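Local coordinates for TolA protein (Pseudomonas aeruginosa, PDB 1LR0), which is the periplasmic C-terminal domain of a protein that probably works in the Tol-Pal system, in outer membrane invagination during cell division and in outer membrane integrity, at residues Thr27-Asp31 / Leu108-Ile114. Residues are numbered along the deposited sequence; the frame is centred on the assembly and turned at random.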
# COMPACT_ATOMS: atom_id res chain seq x y z
N THR A 27 -0.08 0.57 -9.21
CA THR A 27 -0.30 0.96 -7.88
C THR A 27 -1.43 0.10 -7.24
O THR A 27 -1.37 -0.20 -6.05
CB THR A 27 -0.62 2.48 -7.92
OG1 THR A 27 0.63 3.17 -8.22
CG2 THR A 27 -0.95 3.04 -6.60
N GLY A 28 -2.40 -0.32 -8.06
CA GLY A 28 -3.48 -1.16 -7.63
C GLY A 28 -2.94 -2.51 -7.26
O GLY A 28 -3.31 -3.11 -6.25
N SER A 29 -2.09 -3.03 -8.11
CA SER A 29 -1.53 -4.29 -7.92
C SER A 29 -0.57 -4.29 -6.69
O SER A 29 -0.58 -5.21 -5.85
CB SER A 29 -0.79 -4.68 -9.17
OG SER A 29 -0.08 -5.89 -8.90
N LEU A 30 0.23 -3.26 -6.54
CA LEU A 30 1.11 -3.20 -5.38
C LEU A 30 0.36 -2.96 -4.02
O LEU A 30 0.78 -3.49 -3.00
CB LEU A 30 2.19 -2.15 -5.60
CG LEU A 30 3.27 -2.64 -6.57
CD1 LEU A 30 4.05 -1.44 -7.11
CD2 LEU A 30 4.20 -3.75 -5.92
N ASP A 31 -0.69 -2.16 -4.02
CA ASP A 31 -1.47 -1.89 -2.84
C ASP A 31 -2.20 -3.17 -2.45
O ASP A 31 -2.31 -3.46 -1.25
CB ASP A 31 -2.46 -0.71 -2.96
CG ASP A 31 -1.75 0.65 -2.99
OD1 ASP A 31 -0.49 0.71 -2.77
OD2 ASP A 31 -2.37 1.71 -3.22
N LEU A 108 6.00 7.49 -4.36
CA LEU A 108 4.82 6.81 -3.93
C LEU A 108 4.91 5.79 -2.81
O LEU A 108 3.89 5.55 -2.13
CB LEU A 108 4.27 6.09 -5.11
CG LEU A 108 3.53 7.08 -6.04
CD1 LEU A 108 3.13 6.39 -7.30
CD2 LEU A 108 2.29 7.69 -5.37
N TYR A 109 6.08 5.17 -2.66
CA TYR A 109 6.17 3.97 -1.79
C TYR A 109 7.17 4.04 -0.74
O TYR A 109 7.14 3.24 0.20
CB TYR A 109 6.36 2.69 -2.58
CG TYR A 109 5.05 2.25 -3.23
CD1 TYR A 109 4.71 2.63 -4.54
CD2 TYR A 109 4.10 1.54 -2.51
CE1 TYR A 109 3.54 2.21 -5.13
CE2 TYR A 109 2.86 1.18 -3.11
CZ TYR A 109 2.59 1.53 -4.40
OH TYR A 109 1.38 1.17 -5.04
N ARG A 110 8.06 5.03 -0.80
CA ARG A 110 8.92 5.25 0.32
C ARG A 110 8.20 5.58 1.61
O ARG A 110 8.60 5.15 2.74
CB ARG A 110 9.99 6.33 -0.02
CG ARG A 110 11.10 6.39 0.99
CD ARG A 110 12.24 7.37 0.63
NE ARG A 110 13.06 6.98 -0.53
CZ ARG A 110 14.23 6.27 -0.46
NH1 ARG A 110 14.68 5.81 0.68
NH2 ARG A 110 14.93 6.01 -1.55
N GLN A 111 7.11 6.34 1.52
CA GLN A 111 6.28 6.58 2.66
C GLN A 111 4.91 6.41 2.04
O GLN A 111 4.61 7.07 1.05
CB GLN A 111 6.43 7.99 3.19
CG GLN A 111 7.58 8.24 4.19
CD GLN A 111 7.25 9.41 5.11
OE1 GLN A 111 7.67 9.43 6.24
NE2 GLN A 111 6.44 10.37 4.62
N ARG A 112 4.12 5.45 2.48
CA ARG A 112 2.81 5.23 1.83
C ARG A 112 1.73 5.02 2.91
O ARG A 112 1.98 4.21 3.83
CB ARG A 112 2.75 4.03 0.90
CG ARG A 112 1.53 4.14 -0.10
CD ARG A 112 1.58 3.37 -1.36
NE ARG A 112 0.33 3.35 -2.14
CZ ARG A 112 -0.06 4.29 -2.99
NH1 ARG A 112 0.72 5.32 -3.24
NH2 ARG A 112 -1.22 4.14 -3.63
N ARG A 113 0.58 5.69 2.82
CA ARG A 113 -0.49 5.48 3.79
C ARG A 113 -1.49 4.53 3.22
O ARG A 113 -2.09 4.82 2.16
CB ARG A 113 -1.16 6.81 4.10
CG ARG A 113 -0.29 7.78 4.87
CD ARG A 113 -0.93 9.20 5.04
NE ARG A 113 -0.12 9.95 5.97
CZ ARG A 113 1.09 10.45 5.71
NH1 ARG A 113 1.66 10.33 4.50
NH2 ARG A 113 1.77 11.10 6.65
N ILE A 114 -1.73 3.43 3.92
CA ILE A 114 -2.71 2.41 3.45
C ILE A 114 -3.79 2.26 4.53
O ILE A 114 -3.51 2.29 5.71
CB ILE A 114 -1.96 1.10 3.33
CG1 ILE A 114 -0.85 1.17 2.25
CG2 ILE A 114 -2.88 -0.01 2.97
CD1 ILE A 114 -1.41 1.26 0.85
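In the periplasmic domain of TolA the long helix 4-41 packs against the three-stranded antiparallel sheet, and a side-on, two-nitrogen salt bridge between Asp31 and Arg112 joins it to the edge strand 111-116. Arg112 NH2 lies 2.7 Å from Asp31 OD2, on its syn lone pair and in the guanidinium plane, whereas Arg112 NE reaches Asp31 OD1 at 2.8 Å along a more bent path (137°). The carboxylate and guanidinium planes lie 31° apart, and OD1 is tilted out of the guanidinium plane. An extended Arg112 chain from CG to NE, with CG anti to the backbone N (chi1 -161°), carries the charge across to the helix. At its far end Arg112 NH1 makes a weak bond of 3.4 Å to Leu108 O, which ties the guanidinium back to the end of helix 102-108.

Asp31 OD1 takes a second donor, Tyr109 OH, at 3.0 Å and from well above the carboxylate plane. The two bonds to OD1 would be expected to favour the charged carboxylate. Tyr109 OH also sits over one face of the guanidinium, near its rim, with Leu30 CB 3.5 Å from this hydroxyl oxygen; Thr27 CG2 touches both Tyr109 OH and Arg112 NH2. On the face of the carboxylate opposite Tyr109 OH, Ile114 CD1 approaches Asp31 OD1 to 3.8 Å and begins the apolar layer, in which Ile114 also meets Val35, and Tyr109 meets Leu100 and Ile34. Such packing of a helix across a three-stranded antiparallel sheet belongs to the TonB C-terminal-like fold of TolA domain III.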